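Local atomic coordinates of Lin0431 protein (Listeria innocua, PDB entry 3LD7), a protein that is of unknown function but belongs to the NusG domain II family, this chain being the beta-rich domain of a longer protein. Residues P60-V63 against G64-M67; I11-N15 against G16-R20; G68-K72 against A73-I77. All blocks are in the same frame, centred on the assembly; numbering follows the deposited sequence. Where two conformers were deposited one is given.

Contact 1 of 3, residues P60-V63 against G64-M67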
ATOM      1  N   PRO A  60      15.841  -1.767   3.191  1.00 17.35           N
ATOM      2  CA  PRO A  60      16.869  -1.450   4.186  1.00 18.88           C
ATOM      3  C   PRO A  60      16.399  -0.448   5.239  1.00 18.53           C
ATOM      4  O   PRO A  60      16.940  -0.471   6.356  1.00 20.61           O
ATOM      5  CB  PRO A  60      18.007  -0.875   3.341  1.00 16.65           C
ATOM      6  CG  PRO A  60      17.337  -0.392   2.070  1.00 18.05           C
ATOM      7  CD  PRO A  60      16.214  -1.355   1.825  1.00 17.41           C
ATOM      8  N   ASP A  61      15.431   0.407   4.903  1.00 16.87           N
ATOM      9  CA  ASP A  61      15.086   1.541   5.775  1.00 16.99           C
ATOM     10  C   ASP A  61      13.808   1.320   6.585  1.00 17.25           C
ATOM     11  O   ASP A  61      13.608   1.951   7.628  1.00 19.90           O
ATOM     12  CB  ASP A  61      15.011   2.869   4.989  1.00 18.53           C
ATOM     13  CG  ASP A  61      14.006   2.837   3.834  1.00 22.77           C
ATOM     14  OD1 ASP A  61      13.552   1.742   3.467  1.00 25.05           O
ATOM     15  OD2 ASP A  61      13.695   3.915   3.259  1.00 23.58           O
ATOM     16  N   GLN A  62      12.940   0.426   6.102  1.00 15.58           N
ATOM     17  CA  GLN A  62      11.682   0.122   6.810  1.00 15.25           C
ATOM     18  C   GLN A  62      10.737   1.323   7.030  1.00 16.26           C
ATOM     19  O   GLN A  62       9.840   1.273   7.856  1.00 17.93           O
ATOM     20  CB  GLN A  62      11.964  -0.573   8.149  1.00 16.65           C
ATOM     21  CG  GLN A  62      12.676  -1.888   7.995  1.00 17.05           C
ATOM     22  CD  GLN A  62      11.772  -2.952   7.425  1.00 18.76           C
ATOM     23  OE1 GLN A  62      10.727  -3.289   8.009  1.00 20.66           O
ATOM     24  NE2 GLN A  62      12.159  -3.486   6.282  1.00 18.65           N
ATOM     25  N   VAL A  63      10.918   2.385   6.265  1.00 15.56           N
ATOM     26  CA  VAL A  63      10.128   3.589   6.465  1.00 16.32           C
ATOM     27  C   VAL A  63       8.655   3.345   6.174  1.00 15.09           C
ATOM     28  O   VAL A  63       7.789   3.779   6.922  1.00 17.25           O
ATOM     29  CB  VAL A  63      10.657   4.742   5.573  1.00 17.76           C
ATOM     30  CG1 VAL A  63       9.631   5.868   5.452  1.00 19.01           C
ATOM     31  CG2 VAL A  63      11.975   5.223   6.105  1.00 20.13           C
ATOM     32  N   GLY A  64       8.363   2.636   5.091  1.00 15.25           N
ATOM     33  CA  GLY A  64       6.976   2.400   4.725  1.00 16.40           C
ATOM     34  C   GLY A  64       6.273   1.499   5.724  1.00 15.07           C
ATOM     35  O   GLY A  64       5.125   1.760   6.127  1.00 16.15           O
ATOM     36  N   VAL A  65       6.965   0.444   6.154  1.00 15.21           N
ATOM     37  CA  VAL A  65       6.421  -0.439   7.189  1.00 15.41           C
ATOM     38  C   VAL A  65       6.126   0.349   8.479  1.00 16.64           C
ATOM     39  O   VAL A  65       5.086   0.167   9.112  1.00 18.36           O
ATOM     40  CB  VAL A  65       7.391  -1.607   7.501  1.00 16.46           C
ATOM     41  CG1 VAL A  65       6.988  -2.310   8.778  1.00 17.07           C
ATOM     42  CG2 VAL A  65       7.464  -2.608   6.332  1.00 17.52           C
ATOM     43  N   LYS A  66       7.028   1.260   8.852  1.00 17.76           N
ATOM     44  CA  LYS A  66       6.855   2.017  10.080  1.00 19.42           C
ATOM     45  C   LYS A  66       5.724   3.038   9.996  1.00 20.37           C
ATOM     46  O   LYS A  66       5.158   3.440  11.032  1.00 23.26           O
ATOM     47  CB  LYS A  66       8.172   2.679  10.473  1.00 21.14           C
ATOM     48  CG  LYS A  66       9.186   1.679  10.997  1.00 26.71           C
ATOM     49  CD  LYS A  66      10.565   2.334  11.189  1.00 31.40           C
ATOM     50  CE  LYS A  66      11.607   1.277  11.537  1.00 35.95           C
ATOM     51  NZ  LYS A  66      12.941   1.846  11.855  1.00 37.79           N
HETATM   52  N   MSE A  67       5.359   3.427   8.774  1.00 18.37           N
HETATM   53  CA  MSE A  67       4.206   4.300   8.608  1.00 18.77           C
HETATM   54  C   MSE A  67       2.888   3.596   9.009  1.00 21.00           C
HETATM   55  O   MSE A  67       1.946   4.259   9.436  1.00 22.23           O
HETATM   56  CB  MSE A  67       4.134   4.864   7.194  1.00 20.37           C
HETATM   57  CG  MSE A  67       5.291   5.776   6.874  1.00 21.48           C
HETATM   58 SE   MSE A  67       5.196   6.480   5.079  0.78 27.02          SE
HETATM   59  CE  MSE A  67       6.546   7.841   5.216  1.00 29.28           C
TER
HETATM   60  O   HOH W   1      10.837   1.890   3.174  1.00 19.12           O
HETATM   61  O   HOH W   2      12.932   3.786   9.386  1.00 41.08           O

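Contact 2 of 3, residues I11-N15 against G16-R20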
ATOM      1  N   ILE A  11      -4.331   3.582  -4.368  1.00 14.81           N
ATOM      2  CA  ILE A  11      -3.603   3.362  -5.607  1.00 16.48           C
ATOM      3  C   ILE A  11      -2.212   2.881  -5.228  1.00 15.15           C
ATOM      4  O   ILE A  11      -1.456   3.582  -4.546  1.00 15.57           O
ATOM      5  CB  ILE A  11      -3.519   4.655  -6.468  1.00 16.96           C
ATOM      6  CG1 ILE A  11      -4.889   5.336  -6.573  1.00 20.93           C
ATOM      7  CG2 ILE A  11      -2.884   4.356  -7.847  1.00 17.64           C
ATOM      8  CD1 ILE A  11      -5.864   4.577  -7.343  1.00 23.39           C
ATOM      9  N   ILE A  12      -1.879   1.671  -5.639  1.00 14.44           N
ATOM     10  CA  ILE A  12      -0.592   1.071  -5.290  1.00 13.50           C
ATOM     11  C   ILE A  12       0.256   0.915  -6.543  1.00 14.64           C
ATOM     12  O   ILE A  12      -0.163   0.254  -7.503  1.00 14.28           O
ATOM     13  CB  ILE A  12      -0.811  -0.309  -4.633  1.00 14.72           C
ATOM     14  CG1 ILE A  12      -1.716  -0.169  -3.389  1.00 16.47           C
ATOM     15  CG2 ILE A  12       0.527  -0.957  -4.275  1.00 16.28           C
ATOM     16  CD1 ILE A  12      -3.200  -0.536  -3.617  1.00 19.12           C
ATOM     17  N   SER A  13       1.447   1.517  -6.527  1.00 14.06           N
ATOM     18  CA  SER A  13       2.331   1.588  -7.694  0.51 14.23           C
ATOM     19  C   SER A  13       3.709   1.050  -7.384  1.00 13.77           C
ATOM     20  O   SER A  13       4.151   1.081  -6.237  1.00 14.09           O
ATOM     21  CB  SER A  13       2.518   3.037  -8.132  0.51 14.23           C
ATOM     22  OG  SER A  13       1.297   3.598  -8.584  0.51 15.24           O
ATOM     23  N   GLN A  14       4.395   0.612  -8.426  1.00 13.05           N
ATOM     24  CA  GLN A  14       5.798   0.238  -8.319  1.00 13.14           C
ATOM     25  C   GLN A  14       6.510   0.904  -9.503  1.00 14.44           C
ATOM     26  O   GLN A  14       6.135   0.700 -10.668  1.00 14.87           O
ATOM     27  CB  GLN A  14       5.926  -1.279  -8.405  1.00 15.87           C
ATOM     28  CG  GLN A  14       7.343  -1.808  -8.417  1.00 18.36           C
ATOM     29  CD  GLN A  14       7.386  -3.280  -8.865  1.00 21.04           C
ATOM     30  OE1 GLN A  14       6.677  -3.694  -9.806  1.00 24.43           O
ATOM     31  NE2 GLN A  14       8.231  -4.063  -8.218  1.00 22.46           N
ATOM     32  N   ASN A  15       7.512   1.731  -9.193  1.00 16.72           N
ATOM     33  CA  ASN A  15       8.178   2.583 -10.180  1.00 21.17           C
ATOM     34  C   ASN A  15       7.206   3.431 -11.007  1.00 20.12           C
ATOM     35  O   ASN A  15       7.389   3.635 -12.221  1.00 22.28           O
ATOM     36  CB  ASN A  15       9.128   1.791 -11.063  1.00 25.79           C
ATOM     37  CG  ASN A  15      10.145   2.695 -11.772  1.00 30.75           C
ATOM     38  OD1 ASN A  15      10.488   3.782 -11.279  1.00 31.68           O
ATOM     39  ND2 ASN A  15      10.615   2.259 -12.935  1.00 34.87           N
ATOM     40  N   GLY A  16       6.173   3.910 -10.317  1.00 17.90           N
ATOM     41  CA  GLY A  16       5.154   4.755 -10.918  1.00 19.20           C
ATOM     42  C   GLY A  16       4.083   4.027 -11.687  1.00 19.51           C
ATOM     43  O   GLY A  16       3.073   4.625 -12.090  1.00 22.15           O
ATOM     44  N   LYS A  17       4.302   2.738 -11.904  1.00 16.68           N
ATOM     45  CA  LYS A  17       3.329   1.956 -12.661  1.00 16.02           C
ATOM     46  C   LYS A  17       2.310   1.316 -11.716  1.00 13.60           C
ATOM     47  O   LYS A  17       2.672   0.640 -10.754  1.00 15.10           O
ATOM     48  CB  LYS A  17       4.040   0.925 -13.524  1.00 19.16           C
ATOM     49  CG  LYS A  17       4.827   1.581 -14.647  1.00 21.99           C
ATOM     50  CD  LYS A  17       5.749   0.598 -15.322  1.00 26.04           C
ATOM     51  CE  LYS A  17       6.949   0.345 -14.457  1.00 30.04           C
ATOM     52  NZ  LYS A  17       7.864  -0.590 -15.153  1.00 34.71           N
ATOM     53  N   VAL A  18       1.029   1.533 -11.990  1.00 13.55           N
ATOM     54  CA  VAL A  18      -0.007   1.085 -11.053  1.00 14.25           C
ATOM     55  C   VAL A  18      -0.188  -0.435 -11.103  1.00 14.26           C
ATOM     56  O   VAL A  18      -0.338  -1.033 -12.179  1.00 16.12           O
ATOM     57  CB  VAL A  18      -1.344   1.805 -11.331  1.00 12.96           C
ATOM     58  CG1 VAL A  18      -2.417   1.364 -10.320  1.00 14.27           C
ATOM     59  CG2 VAL A  18      -1.151   3.305 -11.241  1.00 14.24           C
ATOM     60  N   ILE A  19      -0.153  -1.053  -9.925  1.00 15.86           N
ATOM     61  CA  ILE A  19      -0.314  -2.498  -9.790  1.00 14.91           C
ATOM     62  C   ILE A  19      -1.760  -2.807  -9.413  1.00 15.35           C
ATOM     63  O   ILE A  19      -2.359  -3.739  -9.952  1.00 15.67           O
ATOM     64  CB  ILE A  19       0.571  -3.032  -8.652  1.00 16.94           C
ATOM     65  CG1 ILE A  19       2.032  -2.673  -8.929  1.00 21.29           C
ATOM     66  CG2 ILE A  19       0.379  -4.541  -8.462  1.00 19.69           C
ATOM     67  CD1 ILE A  19       2.918  -2.917  -7.766  1.00 25.24           C
ATOM     68  N   ARG A  20      -2.320  -2.035  -8.487  1.00 15.73           N
ATOM     69  CA  ARG A  20      -3.726  -2.228  -8.068  1.00 14.21           C
ATOM     70  C   ARG A  20      -4.345  -0.897  -7.769  1.00 14.51           C
ATOM     71  O   ARG A  20      -3.670  -0.026  -7.225  1.00 16.15           O
ATOM     72  CB  ARG A  20      -3.833  -3.069  -6.783  1.00 14.82           C
ATOM     73  CG  ARG A  20      -3.448  -4.519  -6.926  1.00 15.30           C
ATOM     74  CD  ARG A  20      -4.556  -5.396  -7.588  1.00 16.80           C
ATOM     75  NE  ARG A  20      -5.792  -5.453  -6.788  1.00 17.82           N
ATOM     76  CZ  ARG A  20      -5.911  -6.121  -5.637  1.00 17.64           C
ATOM     77  NH1 ARG A  20      -4.866  -6.781  -5.140  1.00 19.25           N
ATOM     78  NH2 ARG A  20      -7.070  -6.139  -4.976  1.00 18.72           N
TER
HETATM   79  O   HOH W   3       1.524   5.649 -10.474  1.00 29.02           O

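Contact 3 of 3, residues G68-K72 against A73-I77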
ATOM      1  N   GLY A  68       2.841   2.265   8.906  1.00 20.66           N
ATOM      2  CA  GLY A  68       1.697   1.513   9.399  1.00 19.73           C
ATOM      3  C   GLY A  68       0.439   1.679   8.571  1.00 16.75           C
ATOM      4  O   GLY A  68       0.489   1.940   7.369  1.00 18.24           O
ATOM      5  N   TRP A  69      -0.700   1.526   9.227  1.00 18.94           N
ATOM      6  CA  TRP A  69      -1.980   1.545   8.543  1.00 19.11           C
ATOM      7  C   TRP A  69      -2.408   2.922   8.062  1.00 18.25           C
ATOM      8  O   TRP A  69      -2.268   3.923   8.784  1.00 22.15           O
ATOM      9  CB  TRP A  69      -3.087   1.043   9.458  1.00 20.03           C
ATOM     10  CG  TRP A  69      -3.013  -0.375   9.891  1.00 20.57           C
ATOM     11  CD1 TRP A  69      -2.686  -0.834  11.137  1.00 21.89           C
ATOM     12  CD2 TRP A  69      -3.348  -1.536   9.112  1.00 19.07           C
ATOM     13  NE1 TRP A  69      -2.773  -2.207  11.179  1.00 22.34           N
ATOM     14  CE2 TRP A  69      -3.194  -2.665   9.958  1.00 20.36           C
ATOM     15  CE3 TRP A  69      -3.760  -1.731   7.790  1.00 18.34           C
ATOM     16  CZ2 TRP A  69      -3.407  -3.974   9.513  1.00 19.80           C
ATOM     17  CZ3 TRP A  69      -4.000  -3.051   7.345  1.00 19.69           C
ATOM     18  CH2 TRP A  69      -3.815  -4.150   8.210  1.00 19.63           C
ATOM     19  N   LYS A  70      -2.986   2.956   6.861  1.00 18.01           N
ATOM     20  CA  LYS A  70      -3.520   4.189   6.288  1.00 18.60           C
ATOM     21  C   LYS A  70      -4.930   3.952   5.782  1.00 19.93           C
ATOM     22  O   LYS A  70      -5.279   2.834   5.388  1.00 19.77           O
ATOM     23  CB  LYS A  70      -2.629   4.707   5.157  1.00 19.67           C
ATOM     24  CG  LYS A  70      -1.227   5.040   5.593  1.00 19.40           C
ATOM     25  CD  LYS A  70      -1.196   6.234   6.534  1.00 20.87           C
ATOM     26  CE  LYS A  70       0.248   6.522   6.942  1.00 24.18           C
ATOM     27  NZ  LYS A  70       0.331   7.720   7.836  1.00 26.09           N
ATOM     28  N   SER A  71      -5.757   4.989   5.801  1.00 21.73           N
ATOM     29  CA  SER A  71      -7.153   4.803   5.424  1.00 22.37           C
ATOM     30  C   SER A  71      -7.859   6.063   4.938  1.00 22.85           C
ATOM     31  O   SER A  71      -8.976   5.988   4.430  1.00 24.20           O
ATOM     32  CB  SER A  71      -7.942   4.215   6.598  1.00 23.24           C
ATOM     33  OG  SER A  71      -8.057   5.176   7.645  1.00 27.82           O
ATOM     34  N   LYS A  72      -7.214   7.212   5.090  1.00 22.57           N
ATOM     35  CA  LYS A  72      -7.853   8.480   4.783  1.00 23.93           C
ATOM     36  C   LYS A  72      -7.371   9.127   3.491  1.00 22.55           C
ATOM     37  O   LYS A  72      -6.223   8.954   3.096  1.00 22.32           O
ATOM     38  CB  LYS A  72      -7.659   9.460   5.941  1.00 25.61           C
ATOM     39  CG  LYS A  72      -8.416   9.054   7.193  1.00 30.32           C
ATOM     40  CD  LYS A  72      -8.387  10.163   8.234  1.00 36.56           C
ATOM     41  CE  LYS A  72      -9.154   9.765   9.487  1.00 41.33           C
ATOM     42  NZ  LYS A  72     -10.587   9.460   9.204  1.00 44.03           N
ATOM     43  N   ALA A  73      -8.255   9.877   2.841  1.00 25.58           N
ATOM     44  CA  ALA A  73      -7.867  10.680   1.682  1.00 25.36           C
ATOM     45  C   ALA A  73      -6.645  11.517   2.010  1.00 25.74           C
ATOM     46  O   ALA A  73      -6.617  12.218   3.017  1.00 27.70           O
ATOM     47  CB  ALA A  73      -9.018  11.584   1.243  1.00 25.71           C
ATOM     48  N   GLY A  74      -5.643  11.442   1.144  1.00 24.06           N
ATOM     49  CA  GLY A  74      -4.406  12.175   1.330  1.00 24.80           C
ATOM     50  C   GLY A  74      -3.313  11.370   1.996  1.00 24.46           C
ATOM     51  O   GLY A  74      -2.149  11.773   1.963  1.00 27.07           O
ATOM     52  N   ASP A  75      -3.672  10.242   2.608  1.00 22.56           N
ATOM     53  CA  ASP A  75      -2.667   9.362   3.203  1.00 20.71           C
ATOM     54  C   ASP A  75      -1.789   8.754   2.132  1.00 20.11           C
ATOM     55  O   ASP A  75      -2.260   8.446   1.039  1.00 20.88           O
ATOM     56  CB  ASP A  75      -3.324   8.209   3.977  1.00 20.87           C
ATOM     57  CG  ASP A  75      -3.890   8.642   5.321  1.00 23.40           C
ATOM     58  OD1 ASP A  75      -3.700   9.822   5.744  1.00 26.67           O
ATOM     59  OD2 ASP A  75      -4.522   7.769   5.965  1.00 24.05           O
ATOM     60  N   THR A  76      -0.516   8.568   2.463  1.00 18.60           N
ATOM     61  CA  THR A  76       0.420   7.859   1.597  1.00 16.32           C
ATOM     62  C   THR A  76       1.282   6.902   2.377  1.00 16.35           C
ATOM     63  O   THR A  76       1.439   7.030   3.601  1.00 17.94           O
ATOM     64  CB  THR A  76       1.366   8.848   0.874  1.00 18.43           C
ATOM     65  OG1 THR A  76       2.097   9.632   1.841  1.00 21.76           O
ATOM     66  CG2 THR A  76       0.579   9.777  -0.026  1.00 20.24           C
ATOM     67  N   ILE A  77       1.829   5.933   1.657  1.00 15.92           N
ATOM     68  CA  ILE A  77       2.881   5.069   2.182  1.00 14.39           C
ATOM     69  C   ILE A  77       3.965   5.015   1.142  1.00 14.93           C
ATOM     70  O   ILE A  77       3.688   4.923  -0.048  1.00 15.14           O
ATOM     71  CB  ILE A  77       2.386   3.617   2.428  1.00 14.44           C
ATOM     72  CG1 ILE A  77       1.165   3.618   3.343  1.00 17.29           C
ATOM     73  CG2 ILE A  77       3.507   2.766   3.061  1.00 17.33           C
ATOM     74  CD1 ILE A  77       0.460   2.253   3.411  1.00 18.82           C
TER
HETATM   75  O   HOH W   4       0.372   9.399   5.287  1.00 29.22           O

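Contact 1 of 3, residues P60-V63 against G64-M67
Lys-66 lays its aliphatic chain back over the carbonyl oxygen of Gln-62, the N-cap residue of helix 63-67, and shows how a side chain can cover a first helical turn that backbone bonds close. CB of Lys-66 starts 3.4 Å from Gln-62 O. The CG, anti to its own carbonyl carbon (chi1 -73°), is carried to 3.2 Å from Gln-62 O, and CD passes the same oxygen a little farther off. Beyond them the chain runs on fully extended, CE meets Gln-62 CB at 3.9 Å, and NZ finishes at a water, which in turn donates to Asp-61 O. The tip of the lysine is thereby linked to the residue just ahead of the N-cap. In the backbone, Lys-66 N donates to Gln-62 O over 3.0 Å, the first helical i to i+4 bond, and Met-67 N repeats the pattern to Val-63 O at 3.1 Å in a less straight bond.

Val-63 and selenomethionine Met-67 run side by side, one turn apart, so that CG1 of the valine touches the terminal CE at 3.7 Å. A second water receives a hydrogen from Gly-64 N and donates to Asp-61 OD1 (2.7 Å), giving the helix start a solvent-mediated acidic partner. Gln-62 and Val-65 also lie side by side, pointing the same way: the glutamine bends at chi2 and rests OE1 3.7 Å from Val-65 CG2, while its NE2 is held by the carbonyls of Asp-57 and Ser-59. Val-65 also packs on Ile-54 and Asp-57, so the helix 63-67 sits against strand 51-57, with the loop before it touching Pro-81.

Contact 2 of 3, residues I11-N15 against G16-R20
Ile-12 and Arg-20 pair across a beta hairpin whose two strands, 8-14 and 17-23, are joined by a type I' turn from Gln-14 to Lys-17, and whose regular pairing is broken by a classic beta bulge. Ile-19 and Arg-20 both face Ile-12, whose carbonyl oxygen accepts from both amides, each lying in the carbonyl plane: Ile-19 N at 2.8 Å and Arg-20 N at 3.3 Å. Both amides of the bulge thus bond to the one Ile-12 oxygen while the register shifts by one residue. Ile-12 N donates almost straight to Arg-20 O.

Ile-19 holds CG1 anti to its carbonyl carbon with an extended chi2 of 169°, which brings CD1 to 3.5 Å from Gln-14 CB; both residues also lie on Ile-35. Ile-12, whose chi2 of 100° departs from a staggered value, brings CD1 to 4.1 Å from Arg-20 CB, and the two side chains run alongside each other. The arginine then bends at chi2 and chi3, leading its guanidinium off to a salt bridge with Glu-31 and a cation-pi contact with Phe-33. Gln-14 instead stays extended, and its NE2 reaches Lys-36 O, so both residues tie the hairpin to strand 30-36.

On the face that carries Ser-13 and Val-18, Val-18 CG1 meets Ile-11 CG2 at 3.9 Å. Positive phi at Asn-15 and Gly-16 fits the I' turn. At the hairpin's end, Gln-14 N donates to Lys-17 O at 2.9 Å, and Lys-17 N returns a bond to Gln-14 O at 3.0 Å, coming from above the carbonyl plane.

Contact 3 of 3, residues G68-K72 against A73-I77
Three hydrogen bonds connect Asp-75 with the residues that precede it, two through its carboxylate and one through its backbone. OD2 accepts from Ser-71 N at 3.0 Å on its anti lone pair, and from Lys-72 N at 2.9 Å, which approaches from above the carboxylate plane. Two successive amides thus grip one oxygen, which probably helps fix the rotation of the carboxylate. The third bond runs from Asp-75 N to Lys-72 O, 2.9 Å.

Apolar contact comes from Lys-70, whose CG, set anti to its carbonyl carbon (chi1 -61°), passes Ile-77 CG1 at 3.6 Å. The bend at chi2 (-67°) then turns CD toward the carboxylate, and CB and CD of Lys-70 pass Asp-75 OD2 slantwise at van der Waals distance, 3.7 Å. The ammonium does not reach that group: NZ remains 5.0 Å from Asp-75 OD1, where the opposite charges may still attract.

Water supplies the remaining link, accepting from both Lys-70 NZ and Thr-76 N. Around this reversal, Lys-70 pairs its backbone with Ile-52 and Asp-75 pairs with Ile-88, while Ile-77 packs on Ile-54 and Val-86. The example is a type II beta turn from Lys-72 to Asp-75, with glycine at its third position, leading into edge strand 76-79.

From the N terminus, contact 2 comes first, closing the hairpin of strands 8-14 and 17-23 at one edge of the four-stranded antiparallel sheet. The chain then builds the three-stranded sheet 30-36, 42-48 and 51-57 before contact 1 opens the short helix 63-67. Contact 3 follows at once, turning the segment after that helix back into strand 76-79, the opposite edge of the four-stranded sheet. The three local closures lie in series; none nests in or crosses another. Contacts 1 and 3 touch, with Gly-64 O and Met-67 SE packing on Ile-77, whereas contact 2 stays about 7 Å from contact 3 between nearest atoms.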